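Local coordinates for capsular polysaccharide biosynthesis protein (Burkholderia pseudomallei, PDB 4BQN) that binds coenzyme A and probably acts as an acetyltransferase in the biosynthesis of capsular polysaccharide, at residues 26-29 and 30-33; 78-81 and 82-85; 277-280 and 281-284. The protein carries 1 engineered substitution. All coordinates share one frame; numbering follows the deposited sequence. Where two conformers were deposited one is given.

Contact 1: residues 26-29 and 30-33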
ATOM      1  N   CYS A  26     -15.077 -16.042  -0.908  1.00 15.73           N
ATOM      2  CA  CYS A  26     -15.200 -16.979  -2.023  1.00 16.98           C
ATOM      3  C   CYS A  26     -15.714 -18.316  -1.487  1.00 16.69           C
ATOM      4  O   CYS A  26     -15.027 -18.962  -0.685  1.00 17.41           O
ATOM      5  CB  CYS A  26     -13.844 -17.178  -2.695  1.00 16.36           C
ATOM      6  SG  CYS A  26     -13.873 -18.470  -3.963  1.00 17.88           S
ATOM      7  N   PRO A  27     -16.927 -18.733  -1.917  1.00 17.50           N
ATOM      8  CA  PRO A  27     -17.530 -19.947  -1.340  1.00 20.41           C
ATOM      9  C   PRO A  27     -16.668 -21.199  -1.513  1.00 20.21           C
ATOM     10  O   PRO A  27     -16.621 -22.042  -0.620  1.00 21.46           O
ATOM     11  CB  PRO A  27     -18.871 -20.083  -2.084  1.00 24.12           C
ATOM     12  CG  PRO A  27     -19.195 -18.701  -2.523  1.00 31.02           C
ATOM     13  CD  PRO A  27     -17.874 -18.034  -2.814  1.00 23.56           C
ATOM     14  N   THR A  28     -15.973 -21.317  -2.638  1.00 19.43           N
ATOM     15  CA  THR A  28     -15.147 -22.502  -2.884  1.00 19.39           C
ATOM     16  C   THR A  28     -13.939 -22.526  -1.938  1.00 20.13           C
ATOM     17  O   THR A  28     -13.591 -23.579  -1.386  1.00 21.22           O
ATOM     18  CB  THR A  28     -14.744 -22.595  -4.369  1.00 21.87           C
ATOM     19  OG1 THR A  28     -15.933 -22.691  -5.158  1.00 25.37           O
ATOM     20  CG2 THR A  28     -13.889 -23.816  -4.639  1.00 23.33           C
ATOM     21  N   PHE A  29     -13.324 -21.363  -1.724  1.00 16.50           N
ATOM     22  CA  PHE A  29     -12.230 -21.260  -0.768  1.00 15.47           C
ATOM     23  C   PHE A  29     -12.726 -21.550   0.654  1.00 17.95           C
ATOM     24  O   PHE A  29     -12.115 -22.330   1.393  1.00 17.22           O
ATOM     25  CB  PHE A  29     -11.578 -19.871  -0.823  1.00 15.18           C
ATOM     26  CG  PHE A  29     -10.408 -19.723   0.106  1.00 14.58           C
ATOM     27  CD1 PHE A  29      -9.117 -20.073  -0.295  1.00 15.22           C
ATOM     28  CD2 PHE A  29     -10.607 -19.244   1.392  1.00 15.91           C
ATOM     29  CE1 PHE A  29      -8.050 -19.940   0.574  1.00 16.85           C
ATOM     30  CE2 PHE A  29      -9.550 -19.111   2.263  1.00 15.46           C
ATOM     31  CZ  PHE A  29      -8.269 -19.459   1.862  1.00 15.84           C
ATOM     32  N   ALA A  30     -13.841 -20.921   1.030  1.00 16.53           N
ATOM     33  CA  ALA A  30     -14.388 -21.047   2.385  1.00 19.15           C
ATOM     34  C   ALA A  30     -14.864 -22.466   2.711  1.00 18.55           C
ATOM     35  O   ALA A  30     -14.914 -22.852   3.876  1.00 20.63           O
ATOM     36  CB  ALA A  30     -15.500 -20.034   2.617  1.00 19.86           C
ATOM     37  N   ARG A  31     -15.189 -23.242   1.679  1.00 19.39           N
ATOM     38  CA  ARG A  31     -15.540 -24.661   1.834  1.00 20.25           C
ATOM     39  C   ARG A  31     -14.352 -25.448   2.408  1.00 20.52           C
ATOM     40  O   ARG A  31     -14.536 -26.389   3.185  1.00 22.42           O
ATOM     41  CB  ARG A  31     -15.981 -25.244   0.476  1.00 23.38           C
ATOM     42  CG  ARG A  31     -16.299 -26.733   0.454  1.00 31.55           C
ATOM     43  CD  ARG A  31     -16.336 -27.260  -0.979  1.00 33.01           C
ATOM     44  NE  ARG A  31     -15.012 -27.200  -1.597  1.00 31.00           N
ATOM     45  CZ  ARG A  31     -14.780 -27.146  -2.905  1.00 36.25           C
ATOM     46  NH1 ARG A  31     -15.788 -27.154  -3.773  1.00 39.68           N
ATOM     47  NH2 ARG A  31     -13.529 -27.081  -3.345  1.00 34.48           N
ATOM     48  N   ASP A  32     -13.144 -25.054   2.020  1.00 19.07           N
ATOM     49  CA  ASP A  32     -11.928 -25.829   2.298  1.00 18.99           C
ATOM     50  C   ASP A  32     -11.064 -25.301   3.433  1.00 17.47           C
ATOM     51  O   ASP A  32     -10.261 -26.058   3.996  1.00 19.92           O
ATOM     52  CB  ASP A  32     -11.052 -25.925   1.038  1.00 19.25           C
ATOM     53  CG  ASP A  32     -11.740 -26.653  -0.107  1.00 21.71           C
ATOM     54  OD1 ASP A  32     -12.595 -27.527   0.156  1.00 24.75           O
ATOM     55  OD2 ASP A  32     -11.411 -26.354  -1.277  1.00 23.43           O
ATOM     56  N   TRP A  33     -11.198 -24.011   3.748  1.00 17.78           N
ATOM     57  CA  TRP A  33     -10.238 -23.334   4.616  1.00 16.70           C
ATOM     58  C   TRP A  33     -10.907 -22.561   5.726  1.00 17.80           C
ATOM     59  O   TRP A  33     -11.906 -21.867   5.492  1.00 18.87           O
ATOM     60  CB  TRP A  33      -9.391 -22.356   3.796  1.00 17.09           C
ATOM     61  CG  TRP A  33      -8.569 -23.022   2.750  1.00 14.53           C
ATOM     62  CD1 TRP A  33      -8.884 -23.181   1.422  1.00 18.10           C
ATOM     63  CD2 TRP A  33      -7.283 -23.618   2.935  1.00 15.71           C
ATOM     64  NE1 TRP A  33      -7.863 -23.839   0.774  1.00 17.90           N
ATOM     65  CE2 TRP A  33      -6.881 -24.144   1.682  1.00 16.63           C
ATOM     66  CE3 TRP A  33      -6.440 -23.782   4.046  1.00 17.97           C
ATOM     67  CZ2 TRP A  33      -5.647 -24.792   1.503  1.00 19.83           C
ATOM     68  CZ3 TRP A  33      -5.220 -24.431   3.874  1.00 19.52           C
ATOM     69  CH2 TRP A  33      -4.838 -24.934   2.608  1.00 21.01           C
TER
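Phe-29 and Trp-33, one helical turn apart, lay their rings over each other in an offset stack. The phenyl ring and the five-membered ring of the indole have their centroids 4.3 Å apart and their planes tilted by 18°, and the closest carbons are Phe-29 CE1 and Trp-33 CD1 at 3.5 Å. Trp-33 CB adds a CH-pi contact over the same phenyl ring, 3.9 Å from its centroid. The torsions make the overlap possible: CG of Phe-29 is anti to its backbone N (chi1 -178°), whereas CG of Trp-33 is anti to the carbonyl carbon (chi1 -63°). Tyr-8 meets the Phe-29 ring edge-to-face, and Met-215 of helix 204-217 packs against it.

On another side of the helix, Thr-28 and Arg-31 run side by side, with methyl CG2 lying over a face of the guanidinium, 3.5 Å from Arg-31 NH2. The guanidinium makes a side-on salt bridge with Asp-32: Arg-31 NE meets OD1 at 3.0 Å from above the carboxylate plane, and NH2 meets OD2 on the syn side. OD2 also bonds the hydroxyl of Tyr-220.

At the start of the turn, Cys-26 SG caps Phe-29 N through a weak bond of 3.7 Å. The arrangement is that of a short, N-capped helix leading directly into strand 33-35, an outermost strand of the parallel sheet.

Contact 2: residues 78-81 and 82-85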
ATOM      1  N   SER A  78       9.342 -10.864  12.038  1.00 12.01           N
ATOM      2  CA  SER A  78       9.861 -11.072  10.684  1.00 12.12           C
ATOM      3  C   SER A  78       9.248 -12.303  10.023  1.00 11.71           C
ATOM      4  O   SER A  78       8.958 -13.311  10.689  1.00 12.92           O
ATOM      5  CB  SER A  78      11.386 -11.154  10.693  1.00 12.86           C
ATOM      6  OG  SER A  78      11.828 -12.371  11.276  1.00 13.87           O
ATOM      7  N   SER A  79       9.035 -12.222   8.711  1.00 11.64           N
ATOM      8  CA  SER A  79       8.423 -13.341   8.005  1.00 11.71           C
ATOM      9  C   SER A  79       9.282 -14.607   8.035  1.00 12.62           C
ATOM     10  O   SER A  79       8.753 -15.709   8.168  1.00 13.50           O
ATOM     11  CB  SER A  79       8.060 -12.949   6.571  1.00 12.71           C
ATOM     12  OG  SER A  79       9.168 -12.384   5.884  1.00 13.29           O
ATOM     13  N   VAL A  80      10.603 -14.448   7.951  1.00 13.26           N
ATOM     14  CA  VAL A  80      11.526 -15.589   8.023  1.00 13.25           C
ATOM     15  C   VAL A  80      11.326 -16.366   9.332  1.00 12.91           C
ATOM     16  O   VAL A  80      11.230 -17.592   9.328  1.00 15.69           O
ATOM     17  CB  VAL A  80      12.989 -15.124   7.876  1.00 14.95           C
ATOM     18  CG1 VAL A  80      13.966 -16.154   8.432  1.00 18.93           C
ATOM     19  CG2 VAL A  80      13.294 -14.838   6.412  1.00 17.33           C
ATOM     20  N   PHE A  81      11.249 -15.649  10.445  1.00 12.84           N
ATOM     21  CA  PHE A  81      11.188 -16.285  11.752  1.00 13.01           C
ATOM     22  C   PHE A  81       9.831 -16.944  11.956  1.00 14.02           C
ATOM     23  O   PHE A  81       9.746 -18.071  12.448  1.00 14.93           O
ATOM     24  CB  PHE A  81      11.460 -15.234  12.832  1.00 13.80           C
ATOM     25  CG  PHE A  81      11.543 -15.784  14.226  1.00 14.87           C
ATOM     26  CD1 PHE A  81      12.660 -16.510  14.640  1.00 17.54           C
ATOM     27  CD2 PHE A  81      10.524 -15.545  15.145  1.00 15.93           C
ATOM     28  CE1 PHE A  81      12.750 -16.992  15.938  1.00 21.33           C
ATOM     29  CE2 PHE A  81      10.617 -16.022  16.444  1.00 18.49           C
ATOM     30  CZ  PHE A  81      11.728 -16.751  16.837  1.00 23.82           C
ATOM     31  N   LEU A  82       8.764 -16.256  11.568  1.00 12.97           N
ATOM     32  CA  LEU A  82       7.427 -16.804  11.720  1.00 12.99           C
ATOM     33  C   LEU A  82       7.216 -18.055  10.866  1.00 14.98           C
ATOM     34  O   LEU A  82       6.705 -19.060  11.361  1.00 15.22           O
ATOM     35  CB  LEU A  82       6.373 -15.737  11.414  1.00 13.36           C
ATOM     36  CG  LEU A  82       6.349 -14.588  12.435  1.00 14.38           C
ATOM     37  CD1 LEU A  82       5.627 -13.383  11.856  1.00 15.39           C
ATOM     38  CD2 LEU A  82       5.731 -15.018  13.758  1.00 14.86           C
ATOM     39  N   ARG A  83       7.599 -18.004   9.591  1.00 13.25           N
ATOM     40  CA  ARG A  83       7.348 -19.150   8.733  1.00 14.85           C
ATOM     41  C   ARG A  83       8.210 -20.356   9.121  1.00 14.16           C
ATOM     42  O   ARG A  83       7.840 -21.497   8.845  1.00 17.03           O
ATOM     43  CB  ARG A  83       7.465 -18.814   7.245  1.00 15.32           C
ATOM     44  CG  ARG A  83       8.861 -18.481   6.744  1.00 14.08           C
ATOM     45  CD  ARG A  83       8.727 -17.842   5.376  1.00 14.68           C
ATOM     46  NE  ARG A  83       9.954 -17.254   4.842  1.00 14.25           N
ATOM     47  CZ  ARG A  83      10.924 -17.924   4.215  1.00 15.46           C
ATOM     48  NH1 ARG A  83      10.875 -19.246   4.102  1.00 16.34           N
ATOM     49  NH2 ARG A  83      11.971 -17.268   3.717  1.00 16.44           N
ATOM     50  N   ASN A  84       9.329 -20.110   9.798  1.00 14.89           N
ATOM     51  CA  ASN A  84      10.167 -21.194  10.312  1.00 17.74           C
ATOM     52  C   ASN A  84       9.454 -22.114  11.301  1.00 18.15           C
ATOM     53  O   ASN A  84       9.858 -23.271  11.472  1.00 21.89           O
ATOM     54  CB  ASN A  84      11.437 -20.625  10.947  1.00 18.01           C
ATOM     55  CG  ASN A  84      12.426 -21.701  11.329  1.00 26.96           C
ATOM     56  OD1 ASN A  84      12.930 -22.424  10.475  1.00 33.55           O
ATOM     57  ND2 ASN A  84      12.713 -21.808  12.622  1.00 30.54           N
ATOM     58  N   SER A  85       8.392 -21.618  11.932  1.00 16.78           N
ATOM     59  CA  SER A  85       7.655 -22.398  12.924  0.70 18.68           C
ATOM     60  C   SER A  85       6.513 -23.232  12.341  1.00 17.98           C
ATOM     61  O   SER A  85       5.772 -23.894  13.082  1.00 20.54           O
ATOM     62  CB  SER A  85       7.147 -21.486  14.038  0.70 17.37           C
ATOM     63  OG  SER A  85       8.210 -21.174  14.917  0.70 20.50           O
TER
HETATM   64  O   HOH W   1      10.637 -19.838  14.392  1.00 23.81           O
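Leu-82 and Ser-78 meet on the buried side of helix 79-83, where the leucine branch folds back over the serine carbonyl. Leu-82 CG lies 3.4 Å from Ser-78 O, the same oxygen that accepts the hydrogen bond from Leu-82 N. With CG anti to its carbonyl carbon (chi1 -67°), the branch lies among Ile-49 and Leu-53 of helix 46-56 and Phe-63 of strand 62-65. Ser-78 is the N-cap: its OG accepts a weak bond from Phe-81 N and also forms a hydrogen bond with Glu-75 O.

Arg-83 CG sits between the backbone N and the carbonyl carbon (chi1 68°), which brings it to 3.1 Å from Ser-79 O. The contact with Val-80 is looser, its CG2 lying 3.9 Å from Arg-83 NH2.

On the more exposed side, where Phe-81 and Asn-84 do not pack on each other, a water links the two turns. It donates to Phe-81 O at 2.8 Å, in the conformer described meets Ser-85 OG at the same distance, and accepts a weak bond from Asn-84 ND2. It also lies over the centre of the Phe-81 ring, 3.8 Å above the plane. Asn-84 approaches the preceding turn with CB, 3.4 Å from Phe-81 O, while its amide group turns off from that turn.

Asp-173 OD1 receives both the salt bridge from Arg-83 NE and a hydrogen bond with Ser-79 OG. This shared carboxylate ties the helix to the loop that carries Asn-172, a coenzyme A-binding residue, so the polar network probably helps to position that part of the pocket.

Contact 3: residues 277-280 and 281-284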
ATOM      1  N   PHE A 277       0.354  22.069   4.807  1.00 14.56           N
ATOM      2  CA  PHE A 277       1.338  23.120   5.099  1.00 14.08           C
ATOM      3  C   PHE A 277       1.415  23.393   6.597  1.00 14.09           C
ATOM      4  O   PHE A 277       2.509  23.450   7.163  1.00 15.97           O
ATOM      5  CB  PHE A 277       1.032  24.415   4.335  1.00 15.67           C
ATOM      6  CG  PHE A 277       1.624  24.455   2.956  1.00 15.19           C
ATOM      7  CD1 PHE A 277       2.916  24.952   2.753  1.00 17.27           C
ATOM      8  CD2 PHE A 277       0.908  23.971   1.859  1.00 16.54           C
ATOM      9  CE1 PHE A 277       3.482  24.980   1.488  1.00 16.50           C
ATOM     10  CE2 PHE A 277       1.467  24.009   0.589  1.00 15.09           C
ATOM     11  CZ  PHE A 277       2.758  24.496   0.409  1.00 15.52           C
ATOM     12  N   GLU A 278       0.256  23.534   7.236  1.00 15.56           N
ATOM     13  CA  GLU A 278       0.209  23.841   8.662  0.70 15.94           C
ATOM     14  C   GLU A 278       0.856  22.720   9.477  1.00 15.31           C
ATOM     15  O   GLU A 278       1.575  22.980  10.440  1.00 17.71           O
ATOM     16  CB  GLU A 278      -1.233  24.104   9.080  0.70 18.83           C
ATOM     17  CG  GLU A 278      -1.751  25.399   8.461  0.70 19.88           C
ATOM     18  CD  GLU A 278      -3.261  25.527   8.379  0.70 27.39           C
ATOM     19  OE1 GLU A 278      -3.995  24.634   8.845  0.70 31.90           O
ATOM     20  OE2 GLU A 278      -3.718  26.554   7.834  0.70 45.49           O
ATOM     21  N   TRP A 279       0.637  21.476   9.059  1.00 14.52           N
ATOM     22  CA  TRP A 279       1.199  20.324   9.747  1.00 14.69           C
ATOM     23  C   TRP A 279       2.731  20.341   9.654  1.00 13.17           C
ATOM     24  O   TRP A 279       3.412  20.232  10.674  1.00 14.87           O
ATOM     25  CB  TRP A 279       0.606  19.030   9.181  1.00 14.99           C
ATOM     26  CG  TRP A 279       0.965  17.821   9.993  1.00 16.20           C
ATOM     27  CD1 TRP A 279       0.284  17.333  11.078  1.00 15.98           C
ATOM     28  CD2 TRP A 279       2.088  16.952   9.802  1.00 16.37           C
ATOM     29  NE1 TRP A 279       0.920  16.217  11.577  1.00 18.23           N
ATOM     30  CE2 TRP A 279       2.021  15.954  10.804  1.00 14.61           C
ATOM     31  CE3 TRP A 279       3.141  16.907   8.872  1.00 14.83           C
ATOM     32  CZ2 TRP A 279       2.977  14.941  10.922  1.00 15.60           C
ATOM     33  CZ3 TRP A 279       4.099  15.878   8.989  1.00 16.07           C
ATOM     34  CH2 TRP A 279       4.007  14.923  10.012  1.00 15.40           C
ATOM     35  N   PHE A 280       3.275  20.513   8.449  1.00 13.48           N
ATOM     36  CA  PHE A 280       4.727  20.553   8.303  1.00 13.94           C
ATOM     37  C   PHE A 280       5.366  21.741   9.030  1.00 14.43           C
ATOM     38  O   PHE A 280       6.481  21.610   9.546  1.00 15.32           O
ATOM     39  CB  PHE A 280       5.140  20.568   6.839  1.00 14.44           C
ATOM     40  CG  PHE A 280       4.990  19.237   6.148  1.00 14.64           C
ATOM     41  CD1 PHE A 280       5.811  18.160   6.491  1.00 13.10           C
ATOM     42  CD2 PHE A 280       4.040  19.068   5.138  1.00 15.05           C
ATOM     43  CE1 PHE A 280       5.683  16.937   5.844  1.00 13.98           C
ATOM     44  CE2 PHE A 280       3.919  17.854   4.481  1.00 16.98           C
ATOM     45  CZ  PHE A 280       4.741  16.789   4.834  1.00 14.97           C
ATOM     46  N   GLU A 281       4.672  22.887   9.050  1.00 15.48           N
ATOM     47  CA  GLU A 281       5.225  24.080   9.684  0.70 16.11           C
ATOM     48  C   GLU A 281       5.345  23.912  11.214  1.00 16.12           C
ATOM     49  O   GLU A 281       6.095  24.640  11.853  1.00 20.32           O
ATOM     50  CB  GLU A 281       4.453  25.335   9.236  0.70 21.44           C
ATOM     51  CG  GLU A 281       4.764  25.753   7.788  0.70 24.59           C
ATOM     52  CD  GLU A 281       3.694  26.627   7.120  0.70 25.93           C
ATOM     53  OE1 GLU A 281       2.823  27.172   7.836  0.70 40.54           O
ATOM     54  OE2 GLU A 281       3.724  26.778   5.866  0.70 31.89           O
ATOM     55  N   ARG A 282       4.652  22.919  11.781  1.00 15.28           N
ATOM     56  CA  ARG A 282       4.765  22.629  13.221  0.70 17.21           C
ATOM     57  C   ARG A 282       6.035  21.861  13.586  1.00 14.13           C
ATOM     58  O   ARG A 282       6.457  21.876  14.732  1.00 18.15           O
ATOM     59  CB  ARG A 282       3.525  21.888  13.732  0.70 17.64           C
ATOM     60  CG  ARG A 282       2.255  22.722  13.652  0.70 19.72           C
ATOM     61  CD  ARG A 282       1.021  21.965  14.127  0.70 19.93           C
ATOM     62  NE  ARG A 282      -0.200  22.668  13.722  0.70 22.74           N
ATOM     63  CZ  ARG A 282      -1.128  22.182  12.898  0.70 23.42           C
ATOM     64  NH1 ARG A 282      -1.022  20.959  12.396  0.70 28.74           N
ATOM     65  NH2 ARG A 282      -2.186  22.918  12.594  0.70 35.01           N
ATOM     66  N   SER A 283       6.636  21.175  12.616  1.00 15.61           N
ATOM     67  CA  SER A 283       7.840  20.388  12.865  1.00 15.92           C
ATOM     68  C   SER A 283       9.104  21.220  12.599  1.00 16.86           C
ATOM     69  O   SER A 283       9.040  22.226  11.899  1.00 16.62           O
ATOM     70  CB  SER A 283       7.839  19.135  11.971  1.00 17.27           C
ATOM     71  OG  SER A 283       6.970  18.148  12.498  1.00 18.08           O
ATOM     72  N   PRO A 284      10.270  20.784  13.127  1.00 15.67           N
ATOM     73  CA  PRO A 284      11.501  21.515  12.822  1.00 16.41           C
ATOM     74  C   PRO A 284      11.789  21.482  11.326  1.00 14.30           C
ATOM     75  O   PRO A 284      11.670  20.440  10.690  1.00 15.09           O
ATOM     76  CB  PRO A 284      12.574  20.739  13.596  1.00 18.16           C
ATOM     77  CG  PRO A 284      11.826  19.999  14.663  1.00 18.69           C
ATOM     78  CD  PRO A 284      10.517  19.641  14.022  1.00 17.47           C
TER
HETATM   79  O   HOH W   2      -4.112  22.333  10.537  1.00 49.81           O
HETATM   80  O   HOH W   3       4.240  18.161  12.280  1.00 28.75           O
HETATM   81  O   HOH W   4       8.898  23.080   9.176  1.00 18.06           O
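Arg-282 lays its guanidinium over the carbonyl of Glu-278, with Glu-278 O 3.6 Å above the plane and offset toward its rim. The contact is the C-terminal end of helix 269-281, where the last turn opens into the short connection to helix 285-296. Glu-281 N still bonds Phe-277 O four residues back, at 2.9 Å. Beyond it the stronger bonds reach back three residues, from Arg-282 N to Trp-279 O and from Ser-283 N to Phe-280 O, and each donor stands above its carbonyl plane by about 60°. The turn therefore tightens as the helix ends.

Arg-282 extends from CG to NE, its CG anti to the carbonyl carbon (chi1 -65°), which carries the guanidinium back along the preceding turn. There it stands almost perpendicular to the Trp-279 indole, the planes 89° apart, and NH1 comes within 4.1 Å of Trp-279 CD1. Its charge is linked to Glu-278 through water: one molecule donates to Glu-278 OE1 and accepts from Arg-282 NH2, the charged groups themselves lying too far apart for a salt bridge.

Glu-281 crosses Phe-277 obliquely, its OE2 at the ring edge, 3.7 Å from CD1. Glu-278, Glu-281 and Arg-282 were each modelled in two conformers, one described here, so the water bridge and the OE2 contact are less certain. Phe-277 and Phe-280 pack on Ile-125 of helix 123-130, and Phe-280 also reaches Val-288 and Phe-291 of helix 285-296.

Two further waters sit at the helix end. One bridges Phe-280 O and Ser-283 O; the other donates to Trp-279 O and bonds Ser-283 OG at 2.7 Å. The latter water lies over the centre of the Trp-279 indole.

The three contacts follow one another along the chain, each local to a short helical segment and its end. Contacts 1 and 2 lie on helices 27-32 and 79-83, with centres about 26 Å apart. Both flank the four-stranded parallel sheet: contact 1 runs into strand 33-35, and contact 2 packs on strand 62-65. Contact 3, at the end of helix 269-281, belongs to the mostly helical C-terminal part; its centre is about 49 Å from that of contact 1, on the opposite side of the chain's centre, and about 39 Å from that of contact 2. Coenzyme A is bound between these parts, closest to contact 2.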